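HP1028 (PDB 4INN) is a lipocalin-family beta-barrel protein of Helicobacter pylori that probably binds and carries a small hydrophobic or amphipathic ligand inside its barrel. Local coordinates at residues Val34-Ile39 with Val53-His58; Lys74-Lys79 with Arg89-Val94. The protein carries 1 engineered substitution. All coordinates share one frame; numbering follows the deposited sequence.

Contact 1 of 2, residues Val34-Ile39 with Val53-His58; sequences VELPGI and VEFFEH
Gly38 and Phe55 form an antiparallel hydrogen-bonded pair between the strands 38-41 and 51-58, with Phe55 N giving a bond of 2.9 Å to Gly38 O and Gly38 N returning a weak one of 3.3 Å to Phe55 O. These are the first two strands of the eight-stranded antiparallel barrel of the lipocalin fold. Ile39 and Glu54 follow as the non-hydrogen-bonded pair. Their side chains share one face of the sheet, and Ile39 CG1 packs at 4.0 Å on Glu54 CB. The aliphatic part of Glu54 thus serves as apolar surface, while its carboxylate reaches on to a salt bridge with Arg167. Phe55 lies on the other face of the sheet. Before the strand begins, Leu36 sends CG anti to its backbone N (chi1 180°), which brings its isopropyl end against the Phe55 ring. Leu36 CD1 sits over one face of the Phe55 ring, 4.2 Å from its centroid and 20° off the normal, a CH-pi contact displaced toward the rim; Leu36 CD2 approaches Phe55 CD1 at 3.8 Å. The ring of Tyr40 meets Phe55 at a steep angle, and Leu97 and Leu100 of strand 95-104 also touch it. Pro37, without an N-H to offer, lies beside the strand, and Pro37 CA makes a CA-H...O contact of 3.4 Å with Phe55 O, the oxygen that also accepts the weak bond from Gly38 N.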
loop_
_atom_site.group_PDB
_atom_site.type_symbol
_atom_site.label_atom_id
_atom_site.label_comp_id
_atom_site.label_asym_id
_atom_site.label_seq_id
_atom_site.Cartn_x
_atom_site.Cartn_y
_atom_site.Cartn_z
ATOM N N VAL A 34 10.272 -12.872 -9.359
ATOM C CA VAL A 34 9.502 -11.729 -8.878
ATOM C C VAL A 34 9.253 -11.835 -7.376
ATOM O O VAL A 34 9.043 -12.908 -6.834
ATOM C CB VAL A 34 8.118 -11.582 -9.562
ATOM C CG1 VAL A 34 8.206 -10.745 -10.831
ATOM C CG2 VAL A 34 7.507 -12.933 -9.834
ATOM N N GLU A 35 9.255 -10.687 -6.725
ATOM C CA GLU A 35 8.943 -10.605 -5.331
ATOM C C GLU A 35 8.022 -9.409 -5.109
ATOM O O GLU A 35 7.840 -8.574 -5.992
ATOM C CB GLU A 35 10.223 -10.509 -4.497
ATOM C CG GLU A 35 11.248 -9.486 -4.995
ATOM C CD GLU A 35 12.050 -8.840 -3.855
ATOM O OE1 GLU A 35 12.433 -9.552 -2.888
ATOM O OE2 GLU A 35 12.277 -7.603 -3.919
ATOM N N LEU A 36 7.403 -9.364 -3.934
ATOM C CA LEU A 36 6.452 -8.313 -3.634
ATOM C C LEU A 36 7.201 -7.037 -3.226
ATOM O O LEU A 36 6.854 -5.962 -3.697
ATOM C CB LEU A 36 5.413 -8.799 -2.606
ATOM C CG LEU A 36 4.322 -7.830 -2.152
ATOM C CD1 LEU A 36 3.474 -7.484 -3.349
ATOM C CD2 LEU A 36 3.445 -8.384 -1.035
ATOM N N PRO A 37 8.249 -7.137 -2.393
ATOM C CA PRO A 37 8.869 -5.849 -2.059
ATOM C C PRO A 37 9.310 -5.066 -3.293
ATOM O O PRO A 37 9.903 -5.614 -4.212
ATOM C CB PRO A 37 10.075 -6.236 -1.174
ATOM C CG PRO A 37 9.654 -7.508 -0.510
ATOM C CD PRO A 37 8.772 -8.229 -1.530
ATOM N N GLY A 38 9.014 -3.781 -3.281
ATOM C CA GLY A 38 9.120 -2.958 -4.442
ATOM C C GLY A 38 8.219 -1.739 -4.333
ATOM O O GLY A 38 7.511 -1.550 -3.372
ATOM N N ILE A 39 8.297 -0.894 -5.337
ATOM C CA ILE A 39 7.485 0.267 -5.429
ATOM C C ILE A 39 6.477 0.079 -6.591
ATOM O O ILE A 39 6.803 -0.482 -7.669
ATOM C CB ILE A 39 8.383 1.471 -5.571
ATOM C CG1 ILE A 39 9.110 1.671 -4.249
ATOM C CG2 ILE A 39 7.557 2.697 -5.862
ATOM C CD1 ILE A 39 10.201 2.728 -4.243
ATOM N N VAL A 53 3.445 3.725 -3.810
ATOM C CA VAL A 53 3.549 3.023 -2.549
ATOM C C VAL A 53 4.655 1.997 -2.549
ATOM O O VAL A 53 4.930 1.426 -3.580
ATOM C CB VAL A 53 2.271 2.252 -2.240
ATOM C CG1 VAL A 53 1.095 3.215 -2.170
ATOM C CG2 VAL A 53 2.030 1.170 -3.275
ATOM N N GLU A 54 5.260 1.765 -1.380
ATOM C CA GLU A 54 6.276 0.738 -1.210
ATOM C C GLU A 54 5.853 -0.426 -0.337
ATOM O O GLU A 54 5.460 -0.226 0.794
ATOM C CB GLU A 54 7.552 1.323 -0.606
ATOM C CG GLU A 54 8.643 0.271 -0.379
ATOM C CD GLU A 54 10.029 0.855 -0.196
ATOM O OE1 GLU A 54 10.157 2.102 -0.075
ATOM O OE2 GLU A 54 11.008 0.068 -0.171
ATOM N N PHE A 55 5.997 -1.641 -0.854
ATOM C CA PHE A 55 5.765 -2.859 -0.072
ATOM C C PHE A 55 7.104 -3.310 0.538
ATOM O O PHE A 55 8.135 -3.206 -0.124
ATOM C CB PHE A 55 5.187 -3.988 -0.943
ATOM C CG PHE A 55 3.722 -3.874 -1.228
ATOM C CD1 PHE A 55 2.811 -4.696 -0.590
ATOM C CD2 PHE A 55 3.250 -3.009 -2.193
ATOM C CE1 PHE A 55 1.452 -4.639 -0.862
ATOM C CE2 PHE A 55 1.897 -2.927 -2.472
ATOM C CZ PHE A 55 0.993 -3.755 -1.808
ATOM N N PHE A 56 7.085 -3.814 1.769
ATOM C CA PHE A 56 8.284 -4.402 2.395
ATOM C C PHE A 56 7.917 -5.578 3.306
ATOM O O PHE A 56 6.753 -5.675 3.690
ATOM C CB PHE A 56 9.070 -3.325 3.173
ATOM C CG PHE A 56 8.338 -2.749 4.375
ATOM C CD1 PHE A 56 8.629 -3.171 5.646
ATOM C CD2 PHE A 56 7.390 -1.749 4.224
ATOM C CE1 PHE A 56 7.964 -2.619 6.751
ATOM C CE2 PHE A 56 6.714 -1.202 5.320
ATOM C CZ PHE A 56 7.015 -1.627 6.590
ATOM N N GLU A 57 8.859 -6.492 3.609
ATOM C CA GLU A 57 8.573 -7.581 4.593
ATOM C C GLU A 57 9.148 -7.292 5.954
ATOM O O GLU A 57 10.127 -6.600 6.087
ATOM C CB GLU A 57 8.987 -9.005 4.123
ATOM C CG GLU A 57 10.436 -9.459 4.326
ATOM C CD GLU A 57 10.914 -9.721 5.788
ATOM O OE1 GLU A 57 10.313 -10.527 6.559
ATOM O OE2 GLU A 57 11.971 -9.129 6.167
ATOM N N HIS A 58 8.527 -7.848 6.972
ATOM C CA HIS A 58 9.045 -7.748 8.320
ATOM C C HIS A 58 8.440 -8.869 9.145
ATOM O O HIS A 58 7.226 -9.051 9.140
ATOM C CB HIS A 58 8.688 -6.386 8.908
ATOM C CG HIS A 58 8.883 -6.288 10.391
ATOM N ND1 HIS A 58 10.114 -6.038 10.966
ATOM C CD2 HIS A 58 8.000 -6.389 11.413
ATOM C CE1 HIS A 58 9.983 -6.016 12.283
ATOM N NE2 HIS A 58 8.710 -6.219 12.577
#

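Contact 2 of 2, residues Lys74-Lys79 with Arg89-Val94; sequences KAKKDK and RSDKGV
Asp78 and Arg89 lie side by side, their side chains pointing the same way, in a salt bridge between two irregular segments. Followed outward, Arg89 begins with CB turned so that CG stands between the backbone N and the carbonyl carbon (chi1 78°), and Arg89 CG rests 3.8 Å from Asp78 CB. The chain then runs extended through CD to Arg89 NE, which donates to Asp78 OD2 at 2.8 Å. NE comes on the anti side of OD2, 22° out of the carboxylate plane, while OD2 lies close to the guanidinium plane. Arg89 NH2 adds a weak bond to Asp78 OD2 at 3.1 Å, and Val94 CG1 sits over one guanidinium face, toward its rim. OD2 also accepts from Asn81, and Asp78 OD1 bonds Tyr114. In this long loop between barrel strands 61-69 and 95-104, Lys77 and Ser90 form a single backbone bridge, flanked by bonds from Asp78 N to Arg89 O and from Asp91 N to Lys76 O. Ser90 OG accepts from Lys92 N in an ST turn and touches Ala75 CB. Asp91 OD1 accepts from Lys76 N at 3.0 Å, from above the carboxylate plane; Asp91 OD2 forms a salt bridge with Lys92 NZ, which also pairs with Asp69.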
loop_
_atom_site.group_PDB
_atom_site.type_symbol
_atom_site.label_atom_id
_atom_site.label_comp_id
_atom_site.label_asym_id
_atom_site.label_seq_id
_atom_site.Cartn_x
_atom_site.Cartn_y
_atom_site.Cartn_z
ATOM N N LYS A 74 1.416 17.690 -1.900
ATOM C CA LYS A 74 1.948 17.615 -0.555
ATOM C C LYS A 74 1.154 16.606 0.269
ATOM O O LYS A 74 -0.058 16.457 0.098
ATOM C CB LYS A 74 1.950 19.001 0.130
ATOM C CG LYS A 74 1.945 18.902 1.652
ATOM C CD LYS A 74 2.658 20.018 2.406
ATOM C CE LYS A 74 2.828 19.623 3.882
ATOM N NZ LYS A 74 3.932 20.365 4.543
ATOM N N ALA A 75 1.873 15.915 1.149
ATOM C CA ALA A 75 1.303 15.022 2.123
ATOM C C ALA A 75 0.375 15.773 3.072
ATOM O O ALA A 75 0.699 16.847 3.564
ATOM C CB ALA A 75 2.418 14.372 2.922
ATOM N N LYS A 76 -0.755 15.160 3.374
ATOM C CA LYS A 76 -1.768 15.783 4.200
ATOM C C LYS A 76 -1.933 14.967 5.476
ATOM O O LYS A 76 -1.278 13.957 5.654
ATOM C CB LYS A 76 -3.095 15.931 3.419
ATOM C CG LYS A 76 -3.109 15.264 2.053
ATOM C CD LYS A 76 -4.503 15.121 1.473
ATOM C CE LYS A 76 -5.268 13.907 2.017
ATOM N NZ LYS A 76 -6.586 13.681 1.330
ATOM N N LYS A 77 -2.796 15.421 6.370
ATOM C CA LYS A 77 -2.982 14.763 7.651
ATOM C C LYS A 77 -4.085 13.726 7.591
ATOM O O LYS A 77 -4.978 13.790 6.749
ATOM C CB LYS A 77 -3.326 15.797 8.712
ATOM C CG LYS A 77 -2.209 16.799 8.994
ATOM C CD LYS A 77 -2.560 17.645 10.220
ATOM C CE LYS A 77 -1.378 18.474 10.717
ATOM N NZ LYS A 77 -1.424 18.652 12.195
ATOM N N ASP A 78 -4.033 12.783 8.515
ATOM C CA ASP A 78 -5.015 11.719 8.573
ATOM C C ASP A 78 -6.302 12.140 9.318
ATOM O O ASP A 78 -6.641 11.616 10.371
ATOM C CB ASP A 78 -4.385 10.503 9.237
ATOM C CG ASP A 78 -5.226 9.257 9.073
ATOM O OD1 ASP A 78 -6.169 9.230 8.249
ATOM O OD2 ASP A 78 -4.922 8.302 9.781
ATOM N N LYS A 79 -7.036 13.072 8.737
ATOM C CA LYS A 79 -8.114 13.728 9.440
ATOM C C LYS A 79 -9.297 12.830 9.753
ATOM O O LYS A 79 -10.004 13.082 10.741
ATOM C CB LYS A 79 -8.586 14.908 8.634
ATOM C CG LYS A 79 -7.526 15.992 8.532
ATOM C CD LYS A 79 -8.117 17.315 8.076
ATOM C CE LYS A 79 -8.613 17.238 6.639
ATOM N NZ LYS A 79 -9.453 18.431 6.346
ATOM N N ARG A 89 -1.041 12.484 12.227
ATOM C CA ARG A 89 -0.017 11.840 11.411
ATOM C C ARG A 89 -0.243 12.078 9.925
ATOM O O ARG A 89 -1.350 12.339 9.491
ATOM C CB ARG A 89 0.000 10.344 11.657
ATOM C CG ARG A 89 -1.132 9.619 10.947
ATOM C CD ARG A 89 -1.494 8.322 11.618
ATOM N NE ARG A 89 -2.469 7.582 10.801
ATOM C CZ ARG A 89 -2.424 6.259 10.618
ATOM N NH1 ARG A 89 -1.438 5.566 11.182
ATOM N NH2 ARG A 89 -3.312 5.629 9.845
ATOM N N SER A 90 0.841 11.983 9.165
ATOM C CA SER A 90 0.843 12.188 7.731
ATOM C C SER A 90 0.196 10.995 7.029
ATOM O O SER A 90 0.083 9.909 7.596
ATOM C CB SER A 90 2.295 12.339 7.258
ATOM O OG SER A 90 2.389 12.570 5.871
ATOM N N ASP A 91 -0.241 11.193 5.797
ATOM C CA ASP A 91 -0.634 10.054 4.977
ATOM C C ASP A 91 0.539 9.454 4.190
ATOM O O ASP A 91 0.359 8.515 3.441
ATOM C CB ASP A 91 -1.779 10.419 4.041
ATOM C CG ASP A 91 -1.388 11.395 2.957
ATOM O OD1 ASP A 91 -0.398 12.157 3.107
ATOM O OD2 ASP A 91 -2.125 11.423 1.940
ATOM N N LYS A 92 1.737 9.983 4.392
ATOM C CA LYS A 92 2.919 9.522 3.718
ATOM C C LYS A 92 3.956 9.094 4.731
ATOM O O LYS A 92 4.127 9.741 5.736
ATOM C CB LYS A 92 3.457 10.647 2.833
ATOM C CG LYS A 92 2.538 10.973 1.635
ATOM C CD LYS A 92 1.997 9.716 0.923
ATOM C CE LYS A 92 1.260 10.025 -0.371
ATOM N NZ LYS A 92 -0.206 10.158 -0.187
ATOM N N GLY A 93 4.621 7.976 4.477
ATOM C CA GLY A 93 5.657 7.459 5.386
ATOM C C GLY A 93 5.040 6.595 6.456
ATOM O O GLY A 93 5.717 6.146 7.350
ATOM N N VAL A 94 3.745 6.337 6.333
ATOM C CA VAL A 94 2.979 5.633 7.317
ATOM C C VAL A 94 2.373 4.365 6.705
ATOM O O VAL A 94 1.863 4.367 5.581
ATOM C CB VAL A 94 1.869 6.545 7.853
ATOM C CG1 VAL A 94 0.839 5.775 8.682
ATOM C CG2 VAL A 94 2.490 7.672 8.672
#

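From the N terminus, the chain enters contact 1 almost at once: residues 34-39 lead into the first barrel strand, and 53-58 return beside it, closing the hairpin of strands 38-41 and 51-58. The third strand, 61-69, comes next, and the chain then leaves the barrel for the long loop in which contact 2 joins 74-79 to 89-94 across nine intervening residues. Strand 95-104 resumes the barrel directly afterwards. The two contacts are in series, neither enclosing nor crossing the other. Contacts 1 and 2 lie about 20 Å apart between centres, about 7 Å between nearest atoms. Contact 1 belongs to the barrel wall; contact 2 ties a loop excursion to itself, with Tyr114 linking it to strand 107-115.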